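Local coordinates for protein probable amino acid aminotransferase (Mycobacterium tuberculosis, PDB 6Q1S) that is probably a pyridoxal-phosphate-dependent aminotransferase of the class IV family that binds 4'-deoxy-4'-aminopyridoxal-5'-phosphate and 2-oxoglutaric acid, at residues 91-96 / 107-112. Numbering follows the deposited sequence.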
ATOM      1  N   LEU B  91     -12.734  -7.532 -15.049  1.00 26.08           N
ATOM      2  CA  LEU B  91     -12.212  -8.795 -14.548  1.00 25.69           C
ATOM      3  C   LEU B  91     -10.893  -8.542 -13.832  1.00 25.73           C
ATOM      4  O   LEU B  91      -9.985  -7.921 -14.394  1.00 26.74           O
ATOM      5  CB  LEU B  91     -12.023  -9.794 -15.692  1.00 26.59           C
ATOM      6  CG  LEU B  91     -11.749 -11.251 -15.317  1.00 26.48           C
ATOM      7  CD1 LEU B  91     -12.473 -12.192 -16.266  1.00 26.65           C
ATOM      8  CD2 LEU B  91     -10.259 -11.523 -15.343  1.00 27.46           C
ATOM      9  N   ARG B  92     -10.789  -9.029 -12.597  1.00 24.95           N
ATOM     10  CA  ARG B  92      -9.611  -8.803 -11.773  1.00 24.83           C
ATOM     11  C   ARG B  92      -9.109 -10.125 -11.212  1.00 23.47           C
ATOM     12  O   ARG B  92      -9.903 -10.983 -10.820  1.00 23.48           O
ATOM     13  CB  ARG B  92      -9.907  -7.832 -10.619  1.00 28.97           C
ATOM     14  CG  ARG B  92      -9.788  -6.364 -11.003  1.00 33.59           C
ATOM     15  CD  ARG B  92     -10.333  -5.450  -9.913  1.00 36.43           C
ATOM     16  NE  ARG B  92     -11.728  -5.712  -9.573  1.00 39.84           N
ATOM     17  CZ  ARG B  92     -12.370  -5.108  -8.577  1.00 40.89           C
ATOM     18  NH1 ARG B  92     -11.742  -4.206  -7.834  1.00 41.20           N
ATOM     19  NH2 ARG B  92     -13.637  -5.405  -8.322  1.00 42.02           N
ATOM     20  N   LEU B  93      -7.787 -10.286 -11.194  1.00 23.26           N
ATOM     21  CA  LEU B  93      -7.123 -11.450 -10.617  1.00 22.99           C
ATOM     22  C   LEU B  93      -6.496 -11.050  -9.289  1.00 22.31           C
ATOM     23  O   LEU B  93      -5.588 -10.217  -9.264  1.00 22.15           O
ATOM     24  CB  LEU B  93      -6.047 -11.989 -11.559  1.00 23.30           C
ATOM     25  CG  LEU B  93      -6.324 -11.835 -13.051  1.00 24.00           C
ATOM     26  CD1 LEU B  93      -5.094 -12.201 -13.864  1.00 24.26           C
ATOM     27  CD2 LEU B  93      -7.495 -12.705 -13.435  1.00 24.41           C
ATOM     28  N   ILE B  94      -6.965 -11.643  -8.197  1.00 21.96           N
ATOM     29  CA  ILE B  94      -6.461 -11.330  -6.863  1.00 21.34           C
ATOM     30  C   ILE B  94      -5.552 -12.466  -6.415  1.00 21.13           C
ATOM     31  O   ILE B  94      -5.977 -13.625  -6.356  1.00 21.25           O
ATOM     32  CB  ILE B  94      -7.605 -11.112  -5.862  1.00 21.10           C
ATOM     33  CG1 ILE B  94      -8.625 -10.122  -6.426  1.00 21.42           C
ATOM     34  CG2 ILE B  94      -7.053 -10.619  -4.530  1.00 20.51           C
ATOM     35  CD1 ILE B  94      -8.080  -8.725  -6.620  1.00 21.37           C
ATOM     36  N   TYR B  95      -4.301 -12.135  -6.099  1.00 20.86           N
ATOM     37  CA  TYR B  95      -3.284 -13.117  -5.726  1.00 20.69           C
ATOM     38  C   TYR B  95      -2.584 -12.598  -4.473  1.00 20.14           C
ATOM     39  O   TYR B  95      -1.724 -11.717  -4.554  1.00 20.06           O
ATOM     40  CB  TYR B  95      -2.302 -13.348  -6.871  1.00 21.08           C
ATOM     41  CG  TYR B  95      -1.333 -14.489  -6.655  1.00 21.04           C
ATOM     42  CD1 TYR B  95      -1.740 -15.669  -6.047  1.00 20.95           C
ATOM     43  CD2 TYR B  95      -0.017 -14.396  -7.088  1.00 21.14           C
ATOM     44  CE1 TYR B  95      -0.854 -16.716  -5.855  1.00 20.95           C
ATOM     45  CE2 TYR B  95       0.874 -15.436  -6.905  1.00 21.15           C
ATOM     46  CZ  TYR B  95       0.452 -16.593  -6.289  1.00 21.06           C
ATOM     47  OH  TYR B  95       1.339 -17.632  -6.105  1.00 22.07           O
ATOM     48  N   SER B  96      -2.950 -13.150  -3.322  1.00 21.61           N
ATOM     49  CA  SER B  96      -2.441 -12.704  -2.036  1.00 22.95           C
ATOM     50  C   SER B  96      -1.551 -13.767  -1.411  1.00 23.29           C
ATOM     51  O   SER B  96      -1.577 -14.938  -1.799  1.00 25.06           O
ATOM     52  CB  SER B  96      -3.594 -12.379  -1.082  1.00 21.43           C
ATOM     53  OG  SER B  96      -3.254 -12.700   0.255  1.00 20.64           O
ATOM     54  N   ALA B 107      -5.844 -16.923  -3.959  1.00 20.65           N
ATOM     55  CA  ALA B 107      -5.896 -16.641  -5.388  1.00 21.16           C
ATOM     56  C   ALA B 107      -7.315 -16.849  -5.894  1.00 21.56           C
ATOM     57  O   ALA B 107      -7.888 -17.924  -5.696  1.00 21.71           O
ATOM     58  CB  ALA B 107      -4.923 -17.541  -6.154  1.00 21.47           C
ATOM     59  N   TYR B 108      -7.881 -15.830  -6.537  1.00 21.78           N
ATOM     60  CA  TYR B 108      -9.202 -15.972  -7.135  1.00 22.24           C
ATOM     61  C   TYR B 108      -9.366 -14.949  -8.251  1.00 23.01           C
ATOM     62  O   TYR B 108      -8.558 -14.031  -8.412  1.00 23.28           O
ATOM     63  CB  TYR B 108     -10.319 -15.837  -6.093  1.00 22.80           C
ATOM     64  CG  TYR B 108     -10.397 -14.500  -5.392  1.00 21.60           C
ATOM     65  CD1 TYR B 108      -9.671 -14.256  -4.233  1.00 21.01           C
ATOM     66  CD2 TYR B 108     -11.218 -13.489  -5.875  1.00 21.86           C
ATOM     67  CE1 TYR B 108      -9.749 -13.038  -3.585  1.00 20.70           C
ATOM     68  CE2 TYR B 108     -11.301 -12.269  -5.233  1.00 21.54           C
ATOM     69  CZ  TYR B 108     -10.566 -12.050  -4.088  1.00 20.96           C
ATOM     70  OH  TYR B 108     -10.651 -10.836  -3.447  1.00 20.69           O
ATOM     71  N   VAL B 109     -10.438 -15.128  -9.021  1.00 23.49           N
ATOM     72  CA  VAL B 109     -10.771 -14.280 -10.158  1.00 23.62           C
ATOM     73  C   VAL B 109     -12.137 -13.660  -9.909  1.00 25.45           C
ATOM     74  O   VAL B 109     -13.063 -14.339  -9.451  1.00 26.35           O
ATOM     75  CB  VAL B 109     -10.761 -15.090 -11.472  1.00 24.30           C
ATOM     76  CG1 VAL B 109     -11.464 -14.333 -12.590  1.00 24.87           C
ATOM     77  CG2 VAL B 109      -9.339 -15.436 -11.869  1.00 24.27           C
ATOM     78  N   MET B 110     -12.263 -12.368 -10.209  1.00 26.03           N
ATOM     79  CA  MET B 110     -13.475 -11.619  -9.908  1.00 26.13           C
ATOM     80  C   MET B 110     -13.864 -10.742 -11.088  1.00 26.92           C
ATOM     81  O   MET B 110     -13.020 -10.027 -11.635  1.00 28.75           O
ATOM     82  CB  MET B 110     -13.280 -10.760  -8.656  1.00 27.53           C
ATOM     83  CG  MET B 110     -14.455  -9.870  -8.332  1.00 30.03           C
ATOM     84  SD  MET B 110     -14.331  -9.174  -6.677  1.00 33.23           S
ATOM     85  CE  MET B 110     -12.625  -8.635  -6.683  1.00 32.51           C
ATOM     86  N   VAL B 111     -15.139 -10.796 -11.470  1.00 26.80           N
ATOM     87  CA  VAL B 111     -15.691  -9.939 -12.513  1.00 26.32           C
ATOM     88  C   VAL B 111     -16.732  -9.026 -11.884  1.00 26.21           C
ATOM     89  O   VAL B 111     -17.557  -9.472 -11.078  1.00 25.29           O
ATOM     90  CB  VAL B 111     -16.307 -10.764 -13.661  1.00 26.59           C
ATOM     91  CG1 VAL B 111     -16.527  -9.885 -14.881  1.00 26.78           C
ATOM     92  CG2 VAL B 111     -15.422 -11.953 -13.999  1.00 27.68           C
ATOM     93  N   SER B 112     -16.702  -7.755 -12.260  1.00 26.94           N
ATOM     94  CA  SER B 112     -17.587  -6.740 -11.712  1.00 27.98           C
ATOM     95  C   SER B 112     -17.996  -5.795 -12.830  1.00 29.14           C
ATOM     96  O   SER B 112     -17.353  -5.759 -13.884  1.00 31.62           O
ATOM     97  CB  SER B 112     -16.905  -5.967 -10.575  1.00 29.42           C
ATOM     98  OG  SER B 112     -16.656  -6.812  -9.464  1.00 30.75           O
TER
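Leu91 meets Val111 in a non-hydrogen-bonded pair of the hairpin 91-96/107-112, its CD1 3.7 Å from Val111 CG2, while CD2 leans toward Val109. The two strands are neighbours in an antiparallel sheet, flanked by strands 31-39 and 3-6. Arg92, on the other face, makes the first hydrogen-bonded pair: its N donates to Met110 O (2.6 Å), and its O accepts from Met110 N. Its side chain runs beside that of Met110, both pointing the same way. A bend at chi3 (46°) carries Met110 CE over one face of the guanidinium, 3.8 Å from Arg92 NH2, and Ser112 OG sits at the edge of the same group, in its plane. Glu100 of the second subunit forms a salt bridge with NH1. Leu93 returns to the face of Leu91, where CD2 packs against Val109 CG2 (3.6 Å). Ile94 pairs with Tyr108 by two backbone bonds of 2.9 Å, Ile94 N to Tyr108 O and Tyr108 N to Ile94 O. Tyr108 CG sits between the backbone N and the carbonyl carbon (chi1 62°), swinging the ring alongside Ile94, whose CB makes a CH-pi contact 3.8 Å from the ring centroid and 20° off its normal. Tyr108 OH bonds Ala21 O of the second subunit. Tyr95 closes the register, CD1 resting 3.7 Å from Ala107 CB and OH bonding Pro63 O. The chemistry therefore divides by face: Leu91, Leu93, Tyr95, Ala107, Val109 and Val111 form a largely apolar layer against helices 46-59 and 67-84, whereas Arg92, Ile94, Tyr108 and Met110 face the second subunit, whose carboxylate probably stabilises the buried arginine; NE has no partner, leaving NH1 and NH2 to hold the guanidinium.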